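Long-range contacts in 5-carboxyvanillate decarboxylase (Sphingomonas paucimobilis, PDB 4L6D), which probably removes the 5-carboxylate of 5-carboxyvanillate to give vanillate, as a manganese-binding decarboxylase of the amidohydrolase superfamily: residues A[141-152]-A[171-182]; A[81-90]-A[115-123]. All blocks are in the same frame, centred on the assembly; numbering follows the deposited sequence.

Contact 1: residues A[141-152]-A[171-182]; sequences LVINSHTNDLYY and LYIHPRAPSKQI. With MN (manganese (II) ion), chain I; VNL (4-hydroxy-3-methoxybenzoate), chain J.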
loop_
_atom_site.group_PDB
_atom_site.type_symbol
_atom_site.label_atom_id
_atom_site.label_comp_id
_atom_site.label_asym_id
_atom_site.label_seq_id
_atom_site.Cartn_x
_atom_site.Cartn_y
_atom_site.Cartn_z
ATOM N N LEU A 141 -9.216 -22.682 -2.770
ATOM C CA LEU A 141 -7.907 -22.848 -2.137
ATOM C C LEU A 141 -7.517 -21.602 -1.363
ATOM O O LEU A 141 -7.996 -20.506 -1.649
ATOM C CB LEU A 141 -6.846 -23.123 -3.202
ATOM C CG LEU A 141 -7.011 -24.405 -4.009
ATOM C CD1 LEU A 141 -6.164 -24.333 -5.284
ATOM C CD2 LEU A 141 -6.666 -25.647 -3.203
ATOM N N VAL A 142 -6.624 -21.770 -0.390
ATOM C CA VAL A 142 -6.072 -20.640 0.354
ATOM C C VAL A 142 -4.581 -20.855 0.555
ATOM O O VAL A 142 -4.116 -21.981 0.776
ATOM C CB VAL A 142 -6.785 -20.434 1.722
ATOM C CG1 VAL A 142 -6.652 -21.666 2.615
ATOM C CG2 VAL A 142 -6.256 -19.190 2.451
ATOM N N ILE A 143 -3.835 -19.769 0.436
ATOM C CA ILE A 143 -2.414 -19.763 0.746
ATOM C C ILE A 143 -2.102 -18.396 1.368
ATOM O O ILE A 143 -2.796 -17.413 1.091
ATOM C CB ILE A 143 -1.553 -20.061 -0.516
ATOM C CG1 ILE A 143 -0.187 -20.635 -0.115
ATOM C CG2 ILE A 143 -1.409 -18.818 -1.387
ATOM C CD1 ILE A 143 -0.273 -22.035 0.542
ATOM N N ASN A 144 -1.080 -18.330 2.215
ATOM C CA ASN A 144 -0.781 -17.105 2.962
ATOM C C ASN A 144 0.458 -16.392 2.459
ATOM O O ASN A 144 1.572 -16.714 2.860
ATOM C CB ASN A 144 -0.660 -17.420 4.452
ATOM C CG ASN A 144 -1.838 -18.215 4.941
ATOM O OD1 ASN A 144 -2.938 -17.669 5.093
ATOM N ND2 ASN A 144 -1.653 -19.522 5.120
ATOM N N SER A 145 0.236 -15.407 1.593
ATOM C CA SER A 145 1.273 -14.707 0.844
ATOM C C SER A 145 2.530 -15.558 0.595
ATOM O O SER A 145 2.403 -16.663 0.079
ATOM C CB SER A 145 1.574 -13.341 1.454
ATOM O OG SER A 145 2.157 -12.509 0.472
ATOM N N HIS A 146 3.708 -15.087 0.991
ATOM C CA HIS A 146 4.965 -15.699 0.565
ATOM C C HIS A 146 5.194 -17.115 1.083
ATOM O O HIS A 146 4.632 -17.519 2.093
ATOM C CB HIS A 146 6.160 -14.815 0.954
ATOM C CG HIS A 146 6.606 -14.970 2.377
ATOM N ND1 HIS A 146 7.505 -15.939 2.776
ATOM C CD2 HIS A 146 6.285 -14.273 3.494
ATOM C CE1 HIS A 146 7.722 -15.827 4.075
ATOM N NE2 HIS A 146 6.990 -14.828 4.537
ATOM N N THR A 147 6.028 -17.860 0.370
ATOM C CA THR A 147 6.587 -19.096 0.904
ATOM C C THR A 147 8.095 -19.058 0.738
ATOM O O THR A 147 8.600 -18.742 -0.341
ATOM C CB THR A 147 6.021 -20.349 0.204
ATOM O OG1 THR A 147 4.596 -20.354 0.333
ATOM C CG2 THR A 147 6.587 -21.632 0.840
ATOM N N ASN A 148 8.808 -19.358 1.819
ATOM C CA ASN A 148 10.270 -19.354 1.816
ATOM C C ASN A 148 10.850 -18.007 1.385
ATOM O O ASN A 148 11.929 -17.934 0.809
ATOM C CB ASN A 148 10.831 -20.502 0.965
ATOM C CG ASN A 148 10.414 -21.866 1.481
ATOM O OD1 ASN A 148 10.230 -22.056 2.683
ATOM N ND2 ASN A 148 10.273 -22.823 0.574
ATOM N N ASP A 149 10.098 -16.950 1.679
ATOM C CA ASP A 149 10.496 -15.575 1.389
ATOM C C ASP A 149 10.631 -15.311 -0.100
ATOM O O ASP A 149 11.385 -14.440 -0.527
ATOM C CB ASP A 149 11.761 -15.229 2.164
ATOM C CG ASP A 149 11.575 -15.440 3.644
ATOM O OD1 ASP A 149 10.784 -14.676 4.233
ATOM O OD2 ASP A 149 12.166 -16.404 4.197
ATOM N N LEU A 150 9.874 -16.073 -0.879
ATOM C CA LEU A 150 9.752 -15.857 -2.313
ATOM C C LEU A 150 8.309 -15.523 -2.615
ATOM O O LEU A 150 7.394 -15.992 -1.929
ATOM C CB LEU A 150 10.132 -17.116 -3.082
ATOM C CG LEU A 150 11.549 -17.625 -2.888
ATOM C CD1 LEU A 150 11.703 -18.966 -3.570
ATOM C CD2 LEU A 150 12.535 -16.621 -3.435
ATOM N N TYR A 151 8.106 -14.733 -3.670
ATOM C CA TYR A 151 6.774 -14.346 -4.105
ATOM C C TYR A 151 6.344 -15.162 -5.324
ATOM O O TYR A 151 7.158 -15.882 -5.912
ATOM C CB TYR A 151 6.732 -12.837 -4.363
ATOM C CG TYR A 151 6.958 -12.072 -3.081
ATOM C CD1 TYR A 151 5.988 -12.066 -2.086
ATOM C CD2 TYR A 151 8.141 -11.382 -2.849
ATOM C CE1 TYR A 151 6.188 -11.392 -0.887
ATOM C CE2 TYR A 151 8.354 -10.699 -1.646
ATOM C CZ TYR A 151 7.369 -10.703 -0.677
ATOM O OH TYR A 151 7.575 -10.027 0.515
ATOM N N TYR A 152 5.071 -15.048 -5.697
ATOM C CA TYR A 152 4.489 -16.004 -6.644
ATOM C C TYR A 152 4.718 -15.663 -8.113
ATOM O O TYR A 152 4.152 -16.308 -8.994
ATOM C CB TYR A 152 3.016 -16.305 -6.321
ATOM C CG TYR A 152 2.903 -17.009 -4.987
ATOM C CD1 TYR A 152 3.730 -18.089 -4.687
ATOM C CD2 TYR A 152 2.036 -16.550 -4.007
ATOM C CE1 TYR A 152 3.672 -18.714 -3.456
ATOM C CE2 TYR A 152 1.956 -17.179 -2.776
ATOM C CZ TYR A 152 2.783 -18.252 -2.505
ATOM O OH TYR A 152 2.733 -18.878 -1.275
ATOM N N LEU A 171 -8.027 -19.166 -5.863
ATOM C CA LEU A 171 -7.036 -19.136 -4.787
ATOM C C LEU A 171 -7.141 -17.845 -3.994
ATOM O O LEU A 171 -6.914 -16.758 -4.525
ATOM C CB LEU A 171 -5.625 -19.265 -5.358
ATOM C CG LEU A 171 -4.495 -19.095 -4.337
ATOM C CD1 LEU A 171 -4.471 -20.248 -3.327
ATOM C CD2 LEU A 171 -3.157 -19.000 -5.052
ATOM N N TYR A 172 -7.488 -17.969 -2.716
ATOM C CA TYR A 172 -7.485 -16.831 -1.809
ATOM C C TYR A 172 -6.056 -16.654 -1.327
ATOM O O TYR A 172 -5.510 -17.546 -0.678
ATOM C CB TYR A 172 -8.415 -17.124 -0.626
ATOM C CG TYR A 172 -8.978 -15.907 0.085
ATOM C CD1 TYR A 172 -8.143 -14.922 0.603
ATOM C CD2 TYR A 172 -10.355 -15.760 0.253
ATOM C CE1 TYR A 172 -8.661 -13.822 1.272
ATOM C CE2 TYR A 172 -10.888 -14.671 0.913
ATOM C CZ TYR A 172 -10.036 -13.700 1.409
ATOM O OH TYR A 172 -10.582 -12.625 2.058
ATOM N N ILE A 173 -5.426 -15.539 -1.684
ATOM C CA ILE A 173 -4.102 -15.244 -1.139
ATOM C C ILE A 173 -4.284 -14.366 0.081
ATOM O O ILE A 173 -4.412 -13.138 -0.022
ATOM C CB ILE A 173 -3.139 -14.607 -2.168
ATOM C CG1 ILE A 173 -2.961 -15.538 -3.371
ATOM C CG2 ILE A 173 -1.786 -14.367 -1.513
ATOM C CD1 ILE A 173 -2.068 -14.963 -4.477
ATOM N N HIS A 174 -4.320 -15.031 1.233
ATOM C CA HIS A 174 -4.485 -14.403 2.537
ATOM C C HIS A 174 -3.140 -13.815 2.958
ATOM O O HIS A 174 -2.103 -14.251 2.479
ATOM C CB HIS A 174 -4.926 -15.498 3.512
ATOM C CG HIS A 174 -5.300 -15.000 4.871
ATOM N ND1 HIS A 174 -4.371 -14.760 5.862
ATOM C CD2 HIS A 174 -6.506 -14.693 5.402
ATOM C CE1 HIS A 174 -4.990 -14.330 6.945
ATOM N NE2 HIS A 174 -6.286 -14.279 6.693
ATOM N N PRO A 175 -3.134 -12.816 3.851
ATOM C CA PRO A 175 -1.824 -12.330 4.311
ATOM C C PRO A 175 -1.042 -13.301 5.208
ATOM O O PRO A 175 -1.553 -14.280 5.750
ATOM C CB PRO A 175 -2.175 -11.066 5.119
ATOM C CG PRO A 175 -3.532 -10.658 4.607
ATOM C CD PRO A 175 -4.235 -11.928 4.265
ATOM N N ARG A 176 0.243 -13.006 5.329
ATOM C CA ARG A 176 1.030 -13.396 6.495
ATOM C C ARG A 176 1.953 -12.208 6.738
ATOM O O ARG A 176 1.869 -11.200 6.039
ATOM C CB ARG A 176 1.796 -14.711 6.272
ATOM C CG ARG A 176 2.771 -14.666 5.104
ATOM C CD ARG A 176 3.500 -15.979 4.911
ATOM N NE ARG A 176 4.445 -16.259 5.986
ATOM C CZ ARG A 176 5.347 -17.230 5.938
ATOM N NH1 ARG A 176 5.399 -18.021 4.871
ATOM N NH2 ARG A 176 6.182 -17.414 6.954
ATOM N N ALA A 177 2.818 -12.303 7.734
ATOM C CA ALA A 177 3.712 -11.190 8.015
ATOM C C ALA A 177 4.691 -10.959 6.859
ATOM O O ALA A 177 5.062 -11.904 6.147
ATOM C CB ALA A 177 4.477 -11.443 9.316
ATOM N N PRO A 178 5.119 -9.698 6.678
ATOM C CA PRO A 178 6.179 -9.351 5.726
ATOM C C PRO A 178 7.332 -10.358 5.693
ATOM O O PRO A 178 7.862 -10.740 6.740
ATOM C CB PRO A 178 6.657 -8.003 6.247
ATOM C CG PRO A 178 5.367 -7.366 6.743
ATOM C CD PRO A 178 4.555 -8.497 7.326
ATOM N N SER A 179 7.714 -10.765 4.486
ATOM C CA SER A 179 8.819 -11.704 4.290
ATOM C C SER A 179 10.143 -11.085 4.695
ATOM O O SER A 179 10.232 -9.891 4.995
ATOM C CB SER A 179 8.919 -12.116 2.820
ATOM O OG SER A 179 9.548 -11.088 2.064
ATOM N N LYS A 180 11.193 -11.897 4.660
ATOM C CA LYS A 180 12.519 -11.424 5.043
ATOM C C LYS A 180 13.035 -10.352 4.086
ATOM O O LYS A 180 13.938 -9.589 4.430
ATOM C CB LYS A 180 13.512 -12.588 5.163
ATOM C CG LYS A 180 13.259 -13.513 6.344
ATOM C CD LYS A 180 14.265 -14.655 6.384
ATOM C CE LYS A 180 13.975 -15.548 7.581
ATOM N NZ LYS A 180 15.054 -16.536 7.822
ATOM N N GLN A 181 12.446 -10.271 2.899
ATOM C CA GLN A 181 12.838 -9.246 1.946
ATOM C C GLN A 181 12.482 -7.858 2.453
ATOM O O GLN A 181 13.138 -6.877 2.096
ATOM C CB GLN A 181 12.157 -9.485 0.602
ATOM C CG GLN A 181 12.521 -10.832 -0.020
ATOM C CD GLN A 181 12.242 -10.870 -1.510
ATOM O OE1 GLN A 181 12.481 -9.891 -2.221
ATOM N NE2 GLN A 181 11.751 -12.002 -1.994
ATOM N N ILE A 182 11.438 -7.772 3.277
ATOM C CA ILE A 182 10.912 -6.470 3.683
ATOM C C ILE A 182 10.684 -6.310 5.191
ATOM O O ILE A 182 10.300 -5.230 5.642
ATOM C CB ILE A 182 9.591 -6.127 2.943
ATOM C CG1 ILE A 182 8.545 -7.234 3.158
ATOM C CG2 ILE A 182 9.855 -5.932 1.461
ATOM C CD1 ILE A 182 7.112 -6.816 2.811
HETATM MN MN MN I . -7.817 -13.323 7.949
HETATM C C1 VNL J . -4.932 -11.461 12.730
HETATM C CO1 VNL J . -5.995 -10.891 12.017
HETATM C CO2 VNL J . -4.343 -12.672 12.318
HETATM C CM1 VNL J . -6.501 -11.529 10.870
HETATM C CM2 VNL J . -4.820 -13.314 11.177
HETATM O OM VNL J . -4.311 -14.494 10.699
HETATM C CZ VNL J . -5.939 -12.728 10.433
HETATM C CC VNL J . -4.434 -10.781 13.978
HETATM C CV VNL J . -3.203 -15.129 11.365
HETATM O O1 VNL J . -5.117 -9.878 14.533
HETATM O O2 VNL J . -3.359 -11.181 14.485
HETATM O O3 VNL J . -6.561 -13.562 9.546
HETATM O O HOH W 1 6.924 -13.700 7.206
HETATM O O HOH W 2 7.565 -19.941 4.386
HETATM O O HOH W 3 -8.948 -15.196 8.106
#

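Contact 2: residues A[81-90]-A[115-123]; sequences VQMFDAETGT and GTFAPQDPA. With VNL (4-hydroxy-3-methoxybenzoate), chain K.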
loop_
_atom_site.group_PDB
_atom_site.type_symbol
_atom_site.label_atom_id
_atom_site.label_comp_id
_atom_site.label_asym_id
_atom_site.label_seq_id
_atom_site.Cartn_x
_atom_site.Cartn_y
_atom_site.Cartn_z
ATOM N N VAL A 81 0.524 -24.001 6.578
ATOM C CA VAL A 81 1.582 -24.993 6.733
ATOM C C VAL A 81 2.897 -24.516 6.137
ATOM O O VAL A 81 3.842 -25.292 5.992
ATOM C CB VAL A 81 1.210 -26.356 6.078
ATOM C CG1 VAL A 81 -0.069 -26.919 6.700
ATOM C CG2 VAL A 81 1.072 -26.220 4.561
ATOM N N GLN A 82 2.954 -23.230 5.816
ATOM C CA GLN A 82 4.069 -22.688 5.048
ATOM C C GLN A 82 5.362 -22.468 5.819
ATOM O O GLN A 82 6.411 -22.287 5.205
ATOM C CB GLN A 82 3.643 -21.399 4.351
ATOM C CG GLN A 82 2.635 -21.637 3.243
ATOM C CD GLN A 82 1.836 -20.393 2.956
ATOM O OE1 GLN A 82 0.665 -20.289 3.335
ATOM N NE2 GLN A 82 2.469 -19.432 2.285
ATOM N N MET A 83 5.306 -22.487 7.149
ATOM C CA MET A 83 6.533 -22.306 7.928
ATOM C C MET A 83 7.344 -23.588 8.126
ATOM O O MET A 83 8.503 -23.529 8.530
ATOM C CB MET A 83 6.246 -21.687 9.294
ATOM C CG MET A 83 5.571 -20.336 9.211
ATOM S SD MET A 83 5.524 -19.493 10.794
ATOM C CE MET A 83 7.226 -18.936 10.923
ATOM N N PHE A 84 6.733 -24.738 7.855
ATOM C CA PHE A 84 7.360 -26.030 8.115
ATOM C C PHE A 84 8.297 -26.453 6.984
ATOM O O PHE A 84 8.265 -25.889 5.891
ATOM C CB PHE A 84 6.278 -27.103 8.313
ATOM C CG PHE A 84 5.235 -26.739 9.338
ATOM C CD1 PHE A 84 5.602 -26.338 10.609
ATOM C CD2 PHE A 84 3.885 -26.792 9.025
ATOM C CE1 PHE A 84 4.644 -25.999 11.548
ATOM C CE2 PHE A 84 2.923 -26.452 9.966
ATOM C CZ PHE A 84 3.306 -26.055 11.230
ATOM N N ASP A 85 9.122 -27.463 7.232
ATOM C CA ASP A 85 9.895 -28.036 6.136
ATOM C C ASP A 85 8.943 -28.681 5.128
ATOM O O ASP A 85 7.753 -28.858 5.412
ATOM C CB ASP A 85 10.935 -29.038 6.638
ATOM C CG ASP A 85 10.320 -30.193 7.402
ATOM O OD1 ASP A 85 9.518 -30.945 6.816
ATOM O OD2 ASP A 85 10.663 -30.368 8.590
ATOM N N ALA A 86 9.460 -29.019 3.953
ATOM C CA ALA A 86 8.606 -29.498 2.864
ATOM C C ALA A 86 7.785 -30.746 3.213
ATOM O O ALA A 86 6.580 -30.773 2.970
ATOM C CB ALA A 86 9.434 -29.737 1.608
ATOM N N GLU A 87 8.418 -31.769 3.780
ATOM C CA GLU A 87 7.698 -33.008 4.060
ATOM C C GLU A 87 6.636 -32.809 5.134
ATOM O O GLU A 87 5.535 -33.340 5.037
ATOM C CB GLU A 87 8.664 -34.118 4.469
ATOM C CG GLU A 87 9.761 -34.374 3.449
ATOM C CD GLU A 87 11.066 -33.644 3.773
ATOM O OE1 GLU A 87 11.056 -32.398 3.947
ATOM O OE2 GLU A 87 12.110 -34.331 3.855
ATOM N N THR A 88 6.977 -32.045 6.164
ATOM C CA THR A 88 6.034 -31.747 7.237
ATOM C C THR A 88 4.858 -30.932 6.717
ATOM O O THR A 88 3.703 -31.218 7.031
ATOM C CB THR A 88 6.731 -30.983 8.379
ATOM O OG1 THR A 88 7.794 -31.789 8.910
ATOM C CG2 THR A 88 5.746 -30.638 9.488
ATOM N N GLY A 89 5.152 -29.913 5.917
ATOM C CA GLY A 89 4.105 -29.084 5.347
ATOM C C GLY A 89 3.168 -29.887 4.464
ATOM O O GLY A 89 1.954 -29.709 4.512
ATOM N N THR A 90 3.741 -30.753 3.639
ATOM C CA THR A 90 2.956 -31.576 2.723
ATOM C C THR A 90 2.012 -32.510 3.484
ATOM O O THR A 90 0.813 -32.559 3.195
ATOM C CB THR A 90 3.863 -32.382 1.792
ATOM O OG1 THR A 90 4.680 -31.471 1.042
ATOM C CG2 THR A 90 3.025 -33.226 0.821
ATOM N N GLY A 115 -9.223 -25.474 0.709
ATOM C CA GLY A 115 -8.094 -26.343 0.985
ATOM C C GLY A 115 -6.815 -25.549 0.886
ATOM O O GLY A 115 -6.809 -24.461 0.318
ATOM N N THR A 116 -5.732 -26.083 1.439
ATOM C CA THR A 116 -4.441 -25.413 1.370
ATOM C C THR A 116 -3.409 -26.403 0.855
ATOM O O THR A 116 -3.752 -27.516 0.455
ATOM C CB THR A 116 -4.052 -24.743 2.735
ATOM O OG1 THR A 116 -3.003 -23.777 2.539
ATOM C CG2 THR A 116 -3.632 -25.769 3.775
ATOM N N PHE A 117 -2.155 -25.984 0.812
ATOM C CA PHE A 117 -1.095 -26.827 0.285
ATOM C C PHE A 117 0.243 -26.291 0.745
ATOM O O PHE A 117 0.324 -25.197 1.294
ATOM C CB PHE A 117 -1.149 -26.875 -1.250
ATOM C CG PHE A 117 -1.266 -25.520 -1.901
ATOM C CD1 PHE A 117 -2.521 -24.940 -2.109
ATOM C CD2 PHE A 117 -0.137 -24.834 -2.318
ATOM C CE1 PHE A 117 -2.643 -23.694 -2.700
ATOM C CE2 PHE A 117 -0.259 -23.576 -2.928
ATOM C CZ PHE A 117 -1.517 -23.016 -3.114
ATOM N N ALA A 118 1.292 -27.064 0.497
ATOM C CA ALA A 118 2.638 -26.673 0.891
ATOM C C ALA A 118 3.481 -26.341 -0.342
ATOM O O ALA A 118 4.068 -27.244 -0.938
ATOM C CB ALA A 118 3.285 -27.804 1.698
ATOM N N PRO A 119 3.537 -25.047 -0.726
ATOM C CA PRO A 119 4.272 -24.644 -1.933
ATOM C C PRO A 119 5.777 -24.872 -1.805
ATOM O O PRO A 119 6.470 -24.707 -2.808
ATOM C CB PRO A 119 3.987 -23.131 -2.042
ATOM C CG PRO A 119 2.884 -22.838 -1.104
ATOM C CD PRO A 119 2.954 -23.888 -0.028
ATOM N N GLN A 120 6.264 -25.199 -0.603
ATOM C CA GLN A 120 7.652 -25.639 -0.404
ATOM C C GLN A 120 8.026 -26.769 -1.364
ATOM O O GLN A 120 9.200 -26.947 -1.710
ATOM C CB GLN A 120 7.864 -26.172 1.027
ATOM C CG GLN A 120 7.614 -25.207 2.183
ATOM C CD GLN A 120 6.207 -25.322 2.732
ATOM O OE1 GLN A 120 5.236 -25.148 2.004
ATOM N NE2 GLN A 120 6.089 -25.608 4.029
ATOM N N ASP A 121 7.030 -27.569 -1.738
ATOM C CA ASP A 121 7.212 -28.695 -2.653
ATOM C C ASP A 121 6.148 -28.556 -3.732
ATOM O O ASP A 121 5.062 -29.094 -3.599
ATOM C CB ASP A 121 7.035 -30.016 -1.898
ATOM C CG ASP A 121 7.195 -31.245 -2.782
ATOM O OD1 ASP A 121 7.237 -31.144 -4.027
ATOM O OD2 ASP A 121 7.266 -32.357 -2.220
ATOM N N PRO A 122 6.464 -27.832 -4.811
ATOM C CA PRO A 122 5.454 -27.526 -5.828
ATOM C C PRO A 122 4.847 -28.759 -6.493
ATOM O O PRO A 122 3.637 -28.764 -6.741
ATOM C CB PRO A 122 6.237 -26.703 -6.850
ATOM C CG PRO A 122 7.247 -25.983 -6.007
ATOM C CD PRO A 122 7.688 -27.036 -5.003
ATOM N N ALA A 123 5.651 -29.778 -6.763
ATOM C CA ALA A 123 5.132 -30.964 -7.429
ATOM C C ALA A 123 4.145 -31.728 -6.539
ATOM O O ALA A 123 3.098 -32.182 -7.015
ATOM C CB ALA A 123 6.266 -31.871 -7.908
HETATM C C1 VNL K . 2.042 -37.632 3.766
HETATM C CO1 VNL K . 2.401 -36.556 2.933
HETATM C CO2 VNL K . 3.023 -38.417 4.415
HETATM C CM1 VNL K . 3.755 -36.230 2.733
HETATM C CM2 VNL K . 4.371 -38.105 4.236
HETATM O OM VNL K . 5.394 -38.794 4.829
HETATM C CZ VNL K . 4.747 -36.969 3.374
HETATM C CC VNL K . 0.590 -37.968 3.959
HETATM C CV VNL K . 5.116 -39.836 5.794
HETATM O O1 VNL K . -0.268 -37.514 3.164
HETATM O O2 VNL K . 0.282 -38.715 4.925
HETATM O O3 VNL K . 6.091 -36.735 3.185
HETATM O O HOH W 4 -0.557 -23.088 4.001
HETATM O O HOH W 5 3.475 -30.135 -1.098
#

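Contact 1: residues A[141-152]-A[171-182]
Arg176 lays its guanidinium flat on the His146 ring, the two centres 3.6 Å apart and the planes tilted by only 16°. A bend at chi3 (-69°) brings the head of the arginine back over the ring, where Arg176 NH1 also donates to the backbone O of His146 at 2.9 Å, from above the carbonyl plane. On the opposite face of the imidazole sits Ser179 CB, 3.6 Å from the ring centroid in a CH-pi contact, so the ring is clamped between them. Asp149 extends the grip beyond the histidine: its OD1 takes Lys180 N at 2.8 Å from above the carboxylate plane, while its backbone O receives Gln181 NE2 in a nearly straight bond (168°). Ser179 OG donates to Tyr151 OH at 2.7 Å.

These loops continue two parallel strands, 141-144 and 171-174, paired by backbone bonds such as Ile143 N to Tyr172 O. At the C-terminal end of the second, His174 NE2 binds manganese at 2.2 Å, with Glu8 and Asp297 completing the protein ligands. Asp32 forms a salt bridge with Arg176 NE. Strand 111-115 flanks 141-144 and strand 223-225 flanks 171-174; helix 158-167, the crossover of this beta-alpha-beta unit, packs on Leu141 and Leu171.

Contact 2: residues A[81-90]-A[115-123]
Gln120 reaches across to the turn 81-84 and spends both N-H groups of its amide there. Gln120 NE2 donates to Phe84 O at 2.9 Å, almost straight at 170°, and to Val81 O at 3.0 Å with a more bent angle of 151°. Both acceptors lie in the plane of the amide, which fixes its rotation, although Phe84 O is approached from above its own carbonyl plane. The bend at chi2 (94°) turns the amide toward the turn, while Gln120 CB stays against Ala86 CB at 3.9 Å. Next to it, Ala118 CB rests on the backbone of the helix at Gly89, 3.5 Å from Gly89 C, and Val81 CG2 touches Phe117 O.

In the TIM-barrel fold of the amidohydrolases, these are the loops that follow strands 71-76 and 111-115, each leading into the next helix. Both helices begin with an aspartate N-cap. Asp85 OD1 accepts from Thr88 N and Thr88 OG1, both from the same face of its carboxylate, and Asp121 caps helix 122-134 while also bonding Ser124.

Thr90 OG1 donates to Ala86 O one turn back and accepts a hydrogen bond from a water that also donates to Ala118 O, bridging the two segments. A second water joins Val81 N, Gln82 OE1 and Thr116 OG1. Farther out, Thr90 CG2 lies 3.6 Å from CM1 of a vanillate molecule that is also held by Arg94.

Overall arrangement
Contacts 1 and 2 have their centres 12 Å apart and meet along adjoining barrel strands. Val142 N lies 2.8 Å from Gly115 O, and Thr116 OG1 is at the same distance from Val142 O, both probable hydrogen bonds. Gln82 carries the connection into the loops: its OE1 accepts from Asn144 N and its NE2 bonds Thr147 OG1. Only contact 1 reaches the manganese, through His174; O3 of the pocket's vanillate also binds this metal. The side chain of Gln82 remains about 12 Å from the metal and about 7 Å from that of His174. The vanillate beside Thr90 occupies a different site, formed with Glu87, Arg91 and Arg94 on helix 86-106.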